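Local coordinates for PilM (Escherichia coli, PDB 3EOI), which is a plasmid-encoded PilM protein of unknown function that probably takes part in a pilus system, at residues F68-E73 and A113-Q118; A92-G97 and V119-N124. All blocks are in the same frame, centred on the assembly; numbering follows the deposited sequence.

Overall arrangement
From the N terminus the chain runs through helix 10-34 and strand 59-63 to strand 66-72, which carries the first half of interaction 1. Helix 77-84 follows, then strand 92-95, where interaction 2 begins, and strand 98-100. The long loop after it returns as 113-118, closing a 39-residue excursion onto strand 66-72. Directly afterwards strand 119-123 closes a 21-residue one onto strand 92-95. The two contacts therefore cross along the chain, their segments alternating, and their centres lie 6 Å apart. The C-terminal strand sits between 66-72 and 92-95 in the antiparallel sheet, and the loop before it is tied to 92-97 through Asp117 and Gln118.

Interaction 1 (F68-E73 and A113-Q118); sequences FVWAKE and AVIPDQ
Ile115 lies over one face of the Trp70 indole: its CG1 is 4.1 Å from the centroid of the six-membered ring and 19° off the normal, a CH-pi contact, with CG2 4.3 Å above the same plane. Trp70 CG sits between the backbone N and the carbonyl carbon (chi1 67°), turning the ring toward the loop. There Pro116 meets its pyrrole part obliquely, CD 3.4 Å from Trp70 NE1. The tip of Ile115 continues to Phe68, CD1 to CD1 at 3.7 Å. This is the close-packed half; an alanine in place of Trp70 would probably open a gap between strand and loop and leave Ile115 and Pro116 without their shared support. The other half is looser and more polar. Glu73 N donates to Gln118 O at 2.9 Å, nearly straight at 172°, and the carboxylate oxygen OE1 comes no nearer than 3.9 Å to Gln118 CA, while the Gln118 side chain is exposed. That bond continues the antiparallel register of Ala71 with Ile120 two residues further on. With Ile115 and Pro116 against the Trp70 ring, the arrangement is that of a loop crossing one face of an antiparallel sheet before entering the neighbouring strand.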
ATOM      1  N   PHE A  68       4.726  -5.187  -3.538  1.00  6.26           N
ATOM      2  CA  PHE A  68       4.562  -3.747  -3.333  1.00  6.12           C
ATOM      3  C   PHE A  68       3.062  -3.483  -3.165  1.00  7.49           C
ATOM      4  O   PHE A  68       2.222  -3.958  -3.994  1.00  7.64           O
ATOM      5  CB  PHE A  68       4.959  -2.990  -4.592  1.00  8.99           C
ATOM      6  CG  PHE A  68       6.387  -3.161  -5.001  1.00  8.59           C
ATOM      7  CD1 PHE A  68       7.327  -2.177  -4.728  1.00 10.65           C
ATOM      8  CD2 PHE A  68       6.804  -4.333  -5.676  1.00 11.56           C
ATOM      9  CE1 PHE A  68       8.687  -2.360  -5.098  1.00 11.10           C
ATOM     10  CE2 PHE A  68       8.119  -4.509  -6.022  1.00 10.47           C
ATOM     11  CZ  PHE A  68       9.058  -3.535  -5.747  1.00 13.67           C
ATOM     12  N   VAL A  69       2.725  -2.693  -2.151  1.00  5.81           N
ATOM     13  CA  VAL A  69       1.343  -2.356  -1.854  1.00  6.13           C
ATOM     14  C   VAL A  69       1.332  -0.836  -1.659  1.00  8.23           C
ATOM     15  O   VAL A  69       2.194  -0.278  -0.958  1.00  7.80           O
ATOM     16  CB  VAL A  69       0.847  -3.024  -0.535  1.00  6.45           C
ATOM     17  CG1 VAL A  69      -0.557  -2.568  -0.175  1.00 11.37           C
ATOM     18  CG2 VAL A  69       0.941  -4.523  -0.672  1.00 11.83           C
ATOM     19  N   TRP A  70       0.401  -0.163  -2.301  1.00  7.07           N
ATOM     20  CA  TRP A  70       0.465   1.298  -2.233  1.00  5.83           C
ATOM     21  C   TRP A  70      -0.886   1.988  -2.303  1.00  7.42           C
ATOM     22  O   TRP A  70      -1.907   1.416  -2.763  1.00  7.27           O
ATOM     23  CB  TRP A  70       1.363   1.838  -3.357  1.00  7.27           C
ATOM     24  CG  TRP A  70       0.819   1.652  -4.796  1.00  7.95           C
ATOM     25  CD1 TRP A  70      -0.022   2.477  -5.460  1.00  8.23           C
ATOM     26  CD2 TRP A  70       1.076   0.546  -5.673  1.00  6.57           C
ATOM     27  NE1 TRP A  70      -0.266   1.996  -6.721  1.00  8.41           N
ATOM     28  CE2 TRP A  70       0.371   0.784  -6.868  1.00  8.02           C
ATOM     29  CE3 TRP A  70       1.848  -0.616  -5.566  1.00  8.31           C
ATOM     30  CZ2 TRP A  70       0.409  -0.082  -7.921  1.00  9.00           C
ATOM     31  CZ3 TRP A  70       1.860  -1.511  -6.657  1.00  8.16           C
ATOM     32  CH2 TRP A  70       1.128  -1.217  -7.821  1.00  8.95           C
ATOM     33  N   ALA A  71      -0.856   3.229  -1.809  1.00  8.48           N
ATOM     34  CA  ALA A  71      -2.057   4.096  -1.877  1.00  9.79           C
ATOM     35  C   ALA A  71      -1.654   5.537  -2.102  1.00 10.22           C
ATOM     36  O   ALA A  71      -0.563   5.959  -1.726  1.00 11.01           O
ATOM     37  CB  ALA A  71      -2.916   3.950  -0.618  1.00 10.92           C
ATOM     38  N   LYS A  72      -2.537   6.298  -2.754  1.00 11.24           N
ATOM     39  CA  LYS A  72      -2.290   7.710  -3.015  1.00 13.36           C
ATOM     40  C   LYS A  72      -2.046   8.444  -1.695  1.00 10.82           C
ATOM     41  O   LYS A  72      -2.850   8.340  -0.791  1.00 10.73           O
ATOM     42  CB  LYS A  72      -3.506   8.325  -3.724  1.00 16.68           C
ATOM     43  CG  LYS A  72      -3.444   9.842  -3.935  1.00 32.58           C
ATOM     44  CD  LYS A  72      -4.303  10.323  -5.156  1.00 24.33           C
ATOM     45  CE  LYS A  72      -5.660  10.935  -4.744  1.00 33.37           C
ATOM     46  NZ  LYS A  72      -6.448  11.514  -5.912  1.00 28.38           N
ATOM     47  N   GLU A  73      -0.967   9.219  -1.635  1.00  9.35           N
ATOM     48  CA  GLU A  73      -0.584   9.938  -0.396  1.00  8.90           C
ATOM     49  C   GLU A  73      -1.553  11.098  -0.128  1.00  8.39           C
ATOM     50  O   GLU A  73      -2.001  11.764  -1.044  1.00  9.01           O
ATOM     51  CB  GLU A  73       0.801  10.507  -0.619  1.00 12.55           C
ATOM     52  CG  GLU A  73       1.563  10.985   0.558  1.00 25.20           C
ATOM     53  CD  GLU A  73       2.925  11.514   0.103  1.00 14.53           C
ATOM     54  OE1 GLU A  73       3.044  11.925  -1.102  1.00 25.40           O
ATOM     55  OE2 GLU A  73       3.865  11.539   0.920  1.00 25.17           O
ATOM     56  N   ALA A 113       7.920   0.189 -13.130  1.00 11.80           N
ATOM     57  CA  ALA A 113       7.488   1.411 -13.786  1.00 11.70           C
ATOM     58  C   ALA A 113       5.996   1.654 -13.646  1.00 10.76           C
ATOM     59  O   ALA A 113       5.510   2.738 -13.965  1.00 13.15           O
ATOM     60  CB  ALA A 113       7.839   1.371 -15.271  1.00 13.02           C
ATOM     61  N   VAL A 114       5.248   0.658 -13.208  1.00  9.80           N
ATOM     62  CA  VAL A 114       3.809   0.858 -13.056  1.00  9.51           C
ATOM     63  C   VAL A 114       3.367   1.369 -11.677  1.00 10.46           C
ATOM     64  O   VAL A 114       2.167   1.516 -11.439  1.00 11.49           O
ATOM     65  CB  VAL A 114       3.028  -0.407 -13.447  1.00  9.90           C
ATOM     66  CG1 VAL A 114       3.384  -0.754 -14.854  1.00 11.75           C
ATOM     67  CG2 VAL A 114       3.362  -1.546 -12.504  1.00 13.94           C
ATOM     68  N   ILE A 115       4.317   1.688 -10.806  1.00  9.75           N
ATOM     69  CA  ILE A 115       3.944   2.324  -9.551  1.00 12.14           C
ATOM     70  C   ILE A 115       3.952   3.845  -9.703  1.00 12.28           C
ATOM     71  O   ILE A 115       4.956   4.421 -10.121  1.00 12.98           O
ATOM     72  CB  ILE A 115       4.876   1.902  -8.487  1.00 12.73           C
ATOM     73  CG1 ILE A 115       4.807   0.364  -8.376  1.00 16.02           C
ATOM     74  CG2 ILE A 115       4.474   2.606  -7.202  1.00 15.14           C
ATOM     75  CD1 ILE A 115       5.796  -0.169  -7.454  1.00 15.98           C
ATOM     76  N   PRO A 116       2.839   4.501  -9.374  1.00 11.40           N
ATOM     77  CA  PRO A 116       2.801   5.955  -9.577  1.00 12.80           C
ATOM     78  C   PRO A 116       3.556   6.737  -8.485  1.00 12.93           C
ATOM     79  O   PRO A 116       3.881   6.179  -7.437  1.00 11.73           O
ATOM     80  CB  PRO A 116       1.289   6.294  -9.549  1.00 14.06           C
ATOM     81  CG  PRO A 116       0.591   5.018  -9.068  1.00 15.74           C
ATOM     82  CD  PRO A 116       1.607   3.989  -8.736  1.00 13.68           C
ATOM     83  N   ASP A 117       3.847   8.004  -8.781  1.00 12.17           N
ATOM     84  CA  ASP A 117       4.446   8.902  -7.826  1.00 13.38           C
ATOM     85  C   ASP A 117       3.401   9.315  -6.796  1.00 12.94           C
ATOM     86  O   ASP A 117       2.193   9.141  -7.010  1.00 12.40           O
ATOM     87  CB  ASP A 117       4.957  10.143  -8.546  1.00 16.81           C
ATOM     88  CG  ASP A 117       6.211   9.877  -9.317  1.00 21.21           C
ATOM     89  OD1 ASP A 117       6.948   8.932  -8.936  1.00 19.37           O
ATOM     90  OD2 ASP A 117       6.456  10.600 -10.317  1.00 20.13           O
ATOM     91  N   GLN A 118       3.875   9.883  -5.693  1.00 13.13           N
ATOM     92  CA  GLN A 118       2.988  10.493  -4.697  1.00 13.22           C
ATOM     93  C   GLN A 118       2.107   9.416  -4.079  1.00 12.60           C
ATOM     94  O   GLN A 118       0.889   9.589  -3.859  1.00 12.71           O
ATOM     95  CB  GLN A 118       2.141  11.615  -5.313  1.00 17.70           C
ATOM     96  CG  GLN A 118       3.031  12.660  -6.022  1.00 29.70           C
ATOM     97  CD  GLN A 118       2.347  13.990  -6.272  1.00 23.00           C
ATOM     98  OE1 GLN A 118       1.159  14.063  -6.600  1.00 30.74           O
ATOM     99  NE2 GLN A 118       3.122  15.070  -6.118  1.00 31.56           N
TER

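Interaction 2 (A92-G97 and V119-N124)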
ATOM      1  N   ALA A  92       7.353   3.422   3.101  1.00  9.03           N
ATOM      2  CA  ALA A  92       8.190   4.293   2.247  1.00  9.39           C
ATOM      3  C   ALA A  92       7.298   5.158   1.360  1.00 11.12           C
ATOM      4  O   ALA A  92       6.061   5.128   1.509  1.00 10.68           O
ATOM      5  CB  ALA A  92       9.209   3.460   1.365  1.00 11.03           C
ATOM      6  N   ARG A  93       7.944   5.949   0.492  1.00 11.48           N
ATOM      7  CA  ARG A  93       7.280   6.913  -0.379  1.00 12.42           C
ATOM      8  C   ARG A  93       7.803   6.794  -1.798  1.00 12.25           C
ATOM      9  O   ARG A  93       8.909   6.338  -1.994  1.00 10.99           O
ATOM     10  CB  ARG A  93       7.597   8.373   0.127  1.00 14.08           C
ATOM     11  CG  ARG A  93       6.795   8.852   1.319  1.00 26.85           C
ATOM     12  CD  ARG A  93       7.480  10.015   2.095  1.00 19.05           C
ATOM     13  NE  ARG A  93       8.056  11.090   1.277  1.00 26.88           N
ATOM     14  CZ  ARG A  93       8.958  11.958   1.740  1.00 21.77           C
ATOM     15  NH1 ARG A  93       9.392  11.867   2.996  1.00 27.70           N
ATOM     16  NH2 ARG A  93       9.432  12.912   0.954  1.00 27.28           N
ATOM     17  N   VAL A  94       7.016   7.179  -2.802  1.00 12.45           N
ATOM     18  CA  VAL A  94       7.553   7.234  -4.180  1.00 11.65           C
ATOM     19  C   VAL A  94       7.340   8.646  -4.639  1.00 11.24           C
ATOM     20  O   VAL A  94       6.213   9.153  -4.575  1.00 11.53           O
ATOM     21  CB  VAL A  94       6.849   6.267  -5.143  1.00 10.78           C
ATOM     22  CG1 VAL A  94       7.366   6.463  -6.596  1.00 11.64           C
ATOM     23  CG2 VAL A  94       7.058   4.813  -4.609  1.00 11.58           C
ATOM     24  N   GLU A  95       8.438   9.271  -5.065  1.00 12.12           N
ATOM     25  CA  GLU A  95       8.444  10.647  -5.544  1.00 14.82           C
ATOM     26  C   GLU A  95       9.390  10.706  -6.761  1.00 15.65           C
ATOM     27  O   GLU A  95      10.489  10.151  -6.768  1.00 15.31           O
ATOM     28  CB  GLU A  95       8.942  11.564  -4.440  1.00 18.17           C
ATOM     29  CG  GLU A  95       9.026  13.001  -4.818  1.00 48.71           C
ATOM     30  CD  GLU A  95       9.332  13.859  -3.602  1.00 21.56           C
ATOM     31  OE1 GLU A  95       8.551  13.791  -2.622  1.00 49.11           O
ATOM     32  OE2 GLU A  95      10.352  14.584  -3.624  1.00 49.40           O
ATOM     33  N   ASN A  96       8.923  11.322  -7.838  1.00 15.31           N
ATOM     34  CA  ASN A  96       9.730  11.381  -9.055  1.00 17.59           C
ATOM     35  C   ASN A  96      10.365  10.064  -9.507  1.00 17.61           C
ATOM     36  O   ASN A  96      11.520  10.018  -9.893  1.00 18.26           O
ATOM     37  CB  ASN A  96      10.710  12.548  -8.959  1.00 21.26           C
ATOM     38  CG  ASN A  96       9.979  13.854  -8.666  1.00 41.56           C
ATOM     39  OD1 ASN A  96      10.160  14.454  -7.617  1.00 24.09           O
ATOM     40  ND2 ASN A  96       9.077  14.247  -9.565  1.00 23.84           N
ATOM     41  N   GLY A  97       9.562   8.999  -9.469  1.00 16.26           N
ATOM     42  CA  GLY A  97       9.983   7.674  -9.874  1.00 16.44           C
ATOM     43  C   GLY A  97      10.965   6.976  -8.952  1.00 17.20           C
ATOM     44  O   GLY A  97      11.461   5.901  -9.305  1.00 18.34           O
ATOM     45  N   VAL A 119       2.736   8.251  -3.837  1.00 12.03           N
ATOM     46  CA  VAL A 119       2.101   7.206  -3.020  1.00 10.31           C
ATOM     47  C   VAL A 119       2.888   6.892  -1.773  1.00 10.64           C
ATOM     48  O   VAL A 119       4.096   7.133  -1.712  1.00  9.81           O
ATOM     49  CB  VAL A 119       1.857   5.866  -3.838  1.00 12.03           C
ATOM     50  CG1 VAL A 119       0.939   6.108  -5.018  1.00 10.46           C
ATOM     51  CG2 VAL A 119       3.139   5.272  -4.342  1.00 11.40           C
ATOM     52  N   ILE A 120       2.175   6.372  -0.770  1.00  8.61           N
ATOM     53  CA  ILE A 120       2.838   5.671   0.308  1.00  8.28           C
ATOM     54  C   ILE A 120       2.867   4.197  -0.028  1.00  8.08           C
ATOM     55  O   ILE A 120       1.844   3.640  -0.543  1.00  7.80           O
ATOM     56  CB  ILE A 120       2.098   5.870   1.633  1.00  9.45           C
ATOM     57  CG1 ILE A 120       2.199   7.346   2.091  1.00  7.89           C
ATOM     58  CG2 ILE A 120       2.694   4.895   2.692  1.00 10.66           C
ATOM     59  CD1 ILE A 120       1.296   7.689   3.262  1.00 13.36           C
ATOM     60  N   ILE A 121       4.011   3.570   0.232  1.00  7.54           N
ATOM     61  CA  ILE A 121       4.217   2.214  -0.259  1.00  8.23           C
ATOM     62  C   ILE A 121       4.844   1.312   0.748  1.00  8.74           C
ATOM     63  O   ILE A 121       5.565   1.778   1.644  1.00  9.08           O
ATOM     64  CB  ILE A 121       5.068   2.225  -1.570  1.00  9.61           C
ATOM     65  CG1 ILE A 121       5.083   0.848  -2.249  1.00  9.09           C
ATOM     66  CG2 ILE A 121       6.480   2.766  -1.291  1.00  9.96           C
ATOM     67  CD1 ILE A 121       5.312   0.995  -3.743  1.00 12.82           C
ATOM     68  N   TRP A 122       4.458   0.026   0.657  1.00  7.51           N
ATOM     69  CA  TRP A 122       5.052  -1.008   1.507  1.00  7.69           C
ATOM     70  C   TRP A 122       5.640  -2.040   0.577  1.00  7.89           C
ATOM     71  O   TRP A 122       4.962  -2.495  -0.382  1.00 10.10           O
ATOM     72  CB  TRP A 122       3.951  -1.612   2.379  1.00  9.08           C
ATOM     73  CG  TRP A 122       4.329  -2.815   3.247  1.00 10.93           C
ATOM     74  CD1 TRP A 122       4.892  -2.774   4.484  1.00 10.42           C
ATOM     75  CD2 TRP A 122       4.024  -4.203   2.998  1.00  9.99           C
ATOM     76  NE1 TRP A 122       4.996  -4.062   5.017  1.00 11.18           N
ATOM     77  CE2 TRP A 122       4.473  -4.946   4.119  1.00 10.53           C
ATOM     78  CE3 TRP A 122       3.476  -4.900   1.893  1.00  9.24           C
ATOM     79  CZ2 TRP A 122       4.368  -6.343   4.190  1.00 10.19           C
ATOM     80  CZ3 TRP A 122       3.343  -6.295   1.990  1.00  9.51           C
ATOM     81  CH2 TRP A 122       3.772  -6.982   3.105  1.00 11.82           C
ATOM     82  N   MET A 123       6.908  -2.341   0.752  1.00  7.80           N
ATOM     83  CA  MET A 123       7.548  -3.320  -0.116  1.00  8.91           C
ATOM     84  C   MET A 123       8.148  -4.403   0.775  1.00  9.94           C
ATOM     85  O   MET A 123       8.909  -4.071   1.692  1.00 10.16           O
ATOM     86  CB  MET A 123       8.663  -2.656  -0.937  1.00 10.38           C
ATOM     87  CG  MET A 123       9.311  -3.658  -1.964  1.00 12.46           C
ATOM     88  SD  MET A 123      10.890  -3.126  -2.768  1.00  9.00           S
ATOM     89  CE  MET A 123      11.819  -3.279  -1.239  1.00 15.91           C
ATOM     90  N   ASN A 124       7.784  -5.654   0.523  1.00  9.20           N
ATOM     91  CA  ASN A 124       8.163  -6.756   1.416  1.00  9.42           C
ATOM     92  C   ASN A 124       8.222  -8.095   0.659  1.00 10.41           C
ATOM     93  O   ASN A 124       8.252  -8.171  -0.592  1.00 10.92           O
ATOM     94  CB  ASN A 124       7.158  -6.872   2.551  1.00  9.10           C
ATOM     95  CG  ASN A 124       7.669  -7.760   3.722  1.00 10.44           C
ATOM     96  OD1 ASN A 124       8.817  -7.662   4.138  1.00  9.00           O
ATOM     97  ND2 ASN A 124       6.814  -8.669   4.208  1.00 10.12           N
ATOM     98  OXT ASN A 124       8.207  -9.157   1.274  1.00 11.42           O
TER
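The flat groups meeting between Ala92 and Ile121 are peptide planes. Ile121 CG2 lies over one face of the peptide that follows Ala92, 3.7 Å from Ala92 C, and Ile121 N approaches Ala92 O from that same side, 48° out of the carbonyl plane. Its bond is nonetheless short and straight, 2.9 Å from Ile121 N to Ala92 O at 169°. Around the same oxygen, Ile120 CA supplies a CA-H...O contact and Ile120 CG2 reaches to 3.6 Å from Ala92 O. At the edge of the Arg93 guanidinium, in its plane, stands Glu95 OE1, a long salt bridge within the strand, and one face of the Trp122 ring carries Asn124 CB.

The return bond, Ala92 N to Ile121 O at 2.8 Å, completes a hydrogen-bonded antiparallel pair, and the next pair, Arg93 with Ile120, is non-hydrogen-bonded. Farther along, Val94 N to Val119 O, at 3.1 Å, is a looser bond. The two short strand axes make an angle of 128° between their N-to-C directions.

On the face of Ala92, Val94, Val119 and Ile121 the side chains are all apolar. Val94 and Val119 lie side by side, pointing the same way, with Val94 CB 3.9 Å from Val119 CG2. Val94 CG2 also meets Ile121 CG2, which is brought over by its place between the backbone N and the carbonyl carbon of Ile121. On the face of Arg93 and Ile120, helix 77-84 covers Ile120 through Leu77, Met78 and Leu81.

No charged group bonds across the two strands: main-chain hydrogen bonds fix their register and aliphatic branches fill one face, so the pairing probably depends little on ionisation, while the C-terminal carboxylate, which takes no part in this pairing, forms a salt bridge with Arg39.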